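Local coordinates for competence protein ComEA-related protein (Thermus thermophilus, PDB 2DUY) that is of unknown function but carries helix-hairpin-helix motifs and probably binds DNA, at residues T17-N22 / E27-L32; D54-K59 / A64-L69. One frame throughout, in Å; residues are numbered along the deposited sequence.

How the contacts relate
From the N terminus, the chain reaches contact 1 first: strand 19-20 passes into helix 26-29, and the strand-bearing segment 17-22 packs against 27-32 to close a short loop. Helix 37-45 follows, and contact 2 then closes a second short loop, bringing the 3-10 segment of 54-59 against helix 63-69. The two contacts are in series, neither nested nor crossed, with centres about 13 Å apart on opposite sides of the chain centre. Their side chains nevertheless meet: L32 CB lies 3.7 Å from L69 CD2, and L21 CD2 lies 4.1 Å from L55 CD1. Strand 73-74 then returns beside 19-20, joining the C-terminal end to contact 1.

Contact 1: T17-N22 / E27-L32; sequences TPVSLN and EELMAL
V19 meets L29 and L32 where strand 19-20 lies against the first helix of a helix-hairpin-helix motif, whose second helix is 37-45. The contact is purely apolar and formed by three buried side chains. V19 straddles its partners with its two methyls. CG1, set anti to the backbone N (chi1 177°), approaches L29 CD2 at 4.4 Å. CG2 is anti to the carbonyl carbon instead and reaches L32 CD2 at 4.1 Å, the closest approach between the segments. The side chains of V19 and L32 run past each other in opposite directions, so methyl meets methyl alongside. L21 adds a looser fringe: its backbone points it away, yet CD2 comes back to 4.6 Å from L29 CD2. These separations indicate ordinary van der Waals packing without strain.

A backbone bond sets the spacing of the two leucines. L32 N donates to L29 O at 3.0 Å, closing a type I beta turn from L29 to L32; the turn offers L29 and L32 to the same valine. L29 also packs on I43 and V44 of helix 37-45, and L32 on L73, so the V19 contact is one side of the small core. On the strand side, V19 is hydrogen-bonded through its backbone to Y72 and R74 in the parallel pairing with strand 73-74.

Polar side chains act at the margins. E28 OE2 bonds S25 N just before the segment. On the flank of the strand away from the leucines, S20 OG hydrogen-bonds P75 O and E23 N, while N22 N adds a weak bond to S20 OG, 3.3 Å long and bent to 124° at the hydrogen.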
loop_
_atom_site.group_PDB
_atom_site.type_symbol
_atom_site.label_atom_id
_atom_site.label_comp_id
_atom_site.label_asym_id
_atom_site.label_seq_id
_atom_site.Cartn_x
_atom_site.Cartn_y
_atom_site.Cartn_z
ATOM N N THR A 17 -1.302 10.369 -5.820
ATOM C CA THR A 17 -0.701 10.310 -4.489
ATOM C C THR A 17 -1.207 11.434 -3.593
ATOM O O THR A 17 -1.523 12.519 -4.080
ATOM C CB THR A 17 0.817 10.457 -4.589
ATOM O OG1 THR A 17 1.118 11.722 -5.190
ATOM C CG2 THR A 17 1.415 9.348 -5.442
ATOM N N PRO A 18 -1.307 11.187 -2.272
ATOM C CA PRO A 18 -0.973 9.914 -1.619
ATOM C C PRO A 18 -2.018 8.855 -1.978
ATOM O O PRO A 18 -3.194 9.177 -2.146
ATOM C CB PRO A 18 -1.009 10.266 -0.130
ATOM C CG PRO A 18 -0.636 11.726 -0.116
ATOM C CD PRO A 18 -1.455 12.258 -1.272
ATOM N N VAL A 19 -1.584 7.604 -2.091
ATOM C CA VAL A 19 -2.473 6.493 -2.437
ATOM C C VAL A 19 -3.183 5.986 -1.182
ATOM O O VAL A 19 -2.537 5.765 -0.155
ATOM C CB VAL A 19 -1.670 5.329 -3.066
ATOM C CG1 VAL A 19 -2.589 4.153 -3.357
ATOM C CG2 VAL A 19 -0.988 5.797 -4.349
ATOM N N SER A 20 -4.504 5.808 -1.272
ATOM C CA SER A 20 -5.317 5.329 -0.149
ATOM C C SER A 20 -5.254 3.811 0.005
ATOM O O SER A 20 -5.608 3.079 -0.921
ATOM C CB SER A 20 -6.782 5.732 -0.345
ATOM O OG SER A 20 -7.614 5.082 0.608
ATOM N N LEU A 21 -4.817 3.341 1.173
ATOM C CA LEU A 21 -4.724 1.911 1.416
ATOM C C LEU A 21 -6.095 1.265 1.345
ATOM O O LEU A 21 -6.213 0.123 0.929
ATOM C CB LEU A 21 -4.107 1.605 2.797
ATOM C CG LEU A 21 -2.604 1.880 2.916
ATOM C CD1 LEU A 21 -2.141 1.592 4.324
ATOM C CD2 LEU A 21 -1.844 1.011 1.912
ATOM N N ASN A 22 -7.120 2.016 1.732
ATOM C CA ASN A 22 -8.488 1.505 1.754
ATOM C C ASN A 22 -9.271 1.592 0.456
ATOM O O ASN A 22 -10.174 0.784 0.214
ATOM C CB ASN A 22 -9.302 2.238 2.821
ATOM C CG ASN A 22 -8.970 1.779 4.220
ATOM O OD1 ASN A 22 -8.609 0.622 4.433
ATOM N ND2 ASN A 22 -9.121 2.678 5.194
ATOM N N GLU A 27 -4.305 -2.276 -9.343
ATOM C CA GLU A 27 -3.327 -1.645 -10.233
ATOM C C GLU A 27 -2.674 -0.424 -9.589
ATOM O O GLU A 27 -1.475 -0.190 -9.751
ATOM C CB GLU A 27 -3.992 -1.190 -11.536
ATOM C CG GLU A 27 -4.780 -2.248 -12.295
ATOM C CD GLU A 27 -3.904 -3.268 -12.998
ATOM O OE1 GLU A 27 -4.448 -4.081 -13.778
ATOM O OE2 GLU A 27 -2.676 -3.261 -12.773
ATOM N N GLU A 28 -3.477 0.368 -8.888
ATOM C CA GLU A 28 -2.980 1.569 -8.230
ATOM C C GLU A 28 -1.998 1.196 -7.129
ATOM O O GLU A 28 -0.971 1.849 -6.949
ATOM C CB GLU A 28 -4.153 2.389 -7.679
ATOM C CG GLU A 28 -4.913 3.130 -8.781
ATOM C CD GLU A 28 -6.314 3.590 -8.385
ATOM O OE1 GLU A 28 -6.906 4.364 -9.164
ATOM O OE2 GLU A 28 -6.832 3.185 -7.321
ATOM N N LEU A 29 -2.302 0.126 -6.405
ATOM C CA LEU A 29 -1.411 -0.327 -5.346
ATOM C C LEU A 29 -0.128 -0.872 -5.969
ATOM O O LEU A 29 0.968 -0.730 -5.412
ATOM C CB LEU A 29 -2.086 -1.421 -4.519
ATOM C CG LEU A 29 -3.256 -0.993 -3.635
ATOM C CD1 LEU A 29 -3.961 -2.206 -3.075
ATOM C CD2 LEU A 29 -2.722 -0.118 -2.494
HETATM N N MSE A 30 -0.265 -1.502 -7.131
HETATM C CA MSE A 30 0.890 -2.069 -7.810
HETATM C C MSE A 30 1.836 -1.001 -8.366
HETATM O O MSE A 30 2.926 -1.315 -8.847
HETATM C CB MSE A 30 0.422 -3.025 -8.912
HETATM C CG MSE A 30 -0.171 -4.311 -8.345
HETATM SE SE MSE A 30 -0.828 -5.561 -9.680
HETATM C CE MSE A 30 0.866 -6.095 -10.450
ATOM N N ALA A 31 1.430 0.263 -8.295
ATOM C CA ALA A 31 2.283 1.352 -8.775
ATOM C C ALA A 31 3.246 1.774 -7.661
ATOM O O ALA A 31 4.212 2.494 -7.908
ATOM C CB ALA A 31 1.431 2.549 -9.214
ATOM N N LEU A 32 2.980 1.311 -6.440
ATOM C CA LEU A 32 3.817 1.637 -5.287
ATOM C C LEU A 32 5.123 0.865 -5.316
ATOM O O LEU A 32 5.166 -0.306 -5.683
ATOM C CB LEU A 32 3.093 1.315 -3.980
ATOM C CG LEU A 32 1.826 2.112 -3.688
ATOM C CD1 LEU A 32 1.026 1.415 -2.607
ATOM C CD2 LEU A 32 2.193 3.524 -3.275
#

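Contact 2: D54-K59 / A64-L69; sequences DLLKVK and ATLERL
L55 O accepts a 3.0 Å hydrogen bond from V58 N, and this backbone link helps hold the short 3-10 turn that presents L55 and L56 to L66 of helix 63-69. A second bond of the same kind, K57 N to D54 O at 3.0 Å, supports the turn one residue earlier. Between the segments the evidence is wholly apolar. L66 enters like a fork: CD1 lies 3.6 Å from L55 CD2, while CD2 lies 3.6 Å from L56 CG, so each branch serves one neighbour. Its chi1 of -172° sends CG anti to the backbone N and carries the fork toward the 3-10 turn. The L55 and L66 side chains meet at a slant, whereas L56 lies roughly at right angles to L66. Farther along the helix, L69 CD1 approaches L55 CD2 at 4.3 Å, so this one methyl of L55 touches two leucines about a helical turn apart.

The L55 side is buried and continues into the core through I43 of helix 37-45 and I61 of the connecting hairpin; L56 lies at the exposed margin. D54 ties the 3-10 segment to preceding residues, through OD1 to R51 (salt bridge) and OD2 to A50 N. A short 3-10 segment and a helix, joined by a hairpin and packed through apolar side chains, form a helix-hairpin-helix motif, a class associated with DNA binding.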
loop_
_atom_site.group_PDB
_atom_site.type_symbol
_atom_site.label_atom_id
_atom_site.label_comp_id
_atom_site.label_asym_id
_atom_site.label_seq_id
_atom_site.Cartn_x
_atom_site.Cartn_y
_atom_site.Cartn_z
ATOM N N ASP A 54 -1.072 0.024 10.136
ATOM C CA ASP A 54 -1.788 -1.245 10.192
ATOM C C ASP A 54 -1.348 -2.142 9.036
ATOM O O ASP A 54 -1.678 -3.322 8.998
ATOM C CB ASP A 54 -3.310 -1.041 10.154
ATOM C CG ASP A 54 -3.852 -0.409 11.433
ATOM O OD1 ASP A 54 -3.261 -0.613 12.513
ATOM O OD2 ASP A 54 -4.892 0.276 11.369
ATOM N N LEU A 55 -0.590 -1.585 8.100
ATOM C CA LEU A 55 -0.104 -2.369 6.968
ATOM C C LEU A 55 0.812 -3.486 7.462
ATOM O O LEU A 55 1.071 -4.460 6.741
ATOM C CB LEU A 55 0.645 -1.464 5.996
ATOM C CG LEU A 55 0.867 -1.965 4.576
ATOM C CD1 LEU A 55 -0.491 -2.298 3.909
ATOM C CD2 LEU A 55 1.596 -0.871 3.800
ATOM N N LEU A 56 1.301 -3.357 8.692
ATOM C CA LEU A 56 2.169 -4.385 9.253
ATOM C C LEU A 56 1.413 -5.696 9.477
ATOM O O LEU A 56 2.024 -6.710 9.825
ATOM C CB LEU A 56 2.810 -3.914 10.566
ATOM C CG LEU A 56 3.892 -2.843 10.383
ATOM C CD1 LEU A 56 4.442 -2.407 11.732
ATOM C CD2 LEU A 56 5.020 -3.421 9.513
ATOM N N LYS A 57 0.095 -5.688 9.286
ATOM C CA LYS A 57 -0.664 -6.930 9.442
ATOM C C LYS A 57 -0.612 -7.752 8.156
ATOM O O LYS A 57 -1.015 -8.912 8.141
ATOM C CB LYS A 57 -2.130 -6.659 9.782
ATOM C CG LYS A 57 -2.971 -6.151 8.627
ATOM C CD LYS A 57 -4.450 -6.185 8.991
ATOM C CE LYS A 57 -5.148 -4.896 8.617
ATOM N NZ LYS A 57 -6.593 -4.931 9.001
ATOM N N VAL A 58 -0.101 -7.154 7.081
ATOM C CA VAL A 58 -0.032 -7.841 5.793
ATOM C C VAL A 58 1.230 -8.678 5.675
ATOM O O VAL A 58 2.332 -8.177 5.887
ATOM C CB VAL A 58 -0.058 -6.840 4.628
ATOM C CG1 VAL A 58 -0.012 -7.587 3.304
ATOM C CG2 VAL A 58 -1.308 -5.986 4.715
ATOM N N LYS A 59 1.068 -9.956 5.342
ATOM C CA LYS A 59 2.228 -10.833 5.223
ATOM C C LYS A 59 3.108 -10.334 4.090
ATOM O O LYS A 59 2.625 -10.074 2.990
ATOM C CB LYS A 59 1.785 -12.276 4.951
ATOM C CG LYS A 59 2.912 -13.308 5.023
ATOM C CD LYS A 59 2.357 -14.736 4.910
ATOM C CE LYS A 59 3.382 -15.795 5.317
ATOM N NZ LYS A 59 4.589 -15.800 4.446
ATOM N N ALA A 64 11.038 -2.289 6.672
ATOM C CA ALA A 64 11.867 -1.628 5.668
ATOM C C ALA A 64 11.011 -1.317 4.452
ATOM O O ALA A 64 11.203 -0.301 3.782
ATOM C CB ALA A 64 13.046 -2.527 5.269
ATOM N N THR A 65 10.069 -2.210 4.171
ATOM C CA THR A 65 9.169 -2.042 3.040
ATOM C C THR A 65 8.266 -0.870 3.343
ATOM O O THR A 65 8.091 0.030 2.529
ATOM C CB THR A 65 8.259 -3.256 2.844
ATOM O OG1 THR A 65 9.048 -4.439 2.691
ATOM C CG2 THR A 65 7.395 -3.066 1.606
ATOM N N LEU A 66 7.692 -0.901 4.536
ATOM C CA LEU A 66 6.782 0.145 4.974
ATOM C C LEU A 66 7.479 1.497 5.054
ATOM O O LEU A 66 6.912 2.513 4.668
ATOM C CB LEU A 66 6.199 -0.235 6.334
ATOM C CG LEU A 66 5.084 0.637 6.896
ATOM C CD1 LEU A 66 4.016 0.874 5.841
ATOM C CD2 LEU A 66 4.487 -0.058 8.103
ATOM N N GLU A 67 8.716 1.502 5.541
ATOM C CA GLU A 67 9.484 2.734 5.673
ATOM C C GLU A 67 9.557 3.490 4.352
ATOM O O GLU A 67 9.420 4.714 4.306
ATOM C CB GLU A 67 10.898 2.415 6.165
ATOM C CG GLU A 67 11.728 3.638 6.532
ATOM C CD GLU A 67 13.107 3.274 7.074
ATOM O OE1 GLU A 67 13.824 4.184 7.541
ATOM O OE2 GLU A 67 13.475 2.079 7.030
ATOM N N ARG A 68 9.758 2.751 3.274
ATOM C CA ARG A 68 9.862 3.357 1.954
ATOM C C ARG A 68 8.525 3.869 1.438
ATOM O O ARG A 68 8.477 4.860 0.709
ATOM C CB ARG A 68 10.424 2.343 0.956
ATOM C CG ARG A 68 11.769 1.754 1.336
ATOM C CD ARG A 68 12.871 2.811 1.390
ATOM N NE ARG A 68 12.775 3.673 2.567
ATOM C CZ ARG A 68 13.749 4.477 2.982
ATOM N NH1 ARG A 68 14.895 4.532 2.313
ATOM N NH2 ARG A 68 13.587 5.221 4.069
ATOM N N LEU A 69 7.446 3.189 1.817
ATOM C CA LEU A 69 6.104 3.545 1.365
ATOM C C LEU A 69 5.383 4.651 2.116
ATOM O O LEU A 69 4.461 5.253 1.574
ATOM C CB LEU A 69 5.198 2.315 1.387
ATOM C CG LEU A 69 5.480 1.163 0.430
ATOM C CD1 LEU A 69 4.573 -0.000 0.783
ATOM C CD2 LEU A 69 5.261 1.603 -1.005
#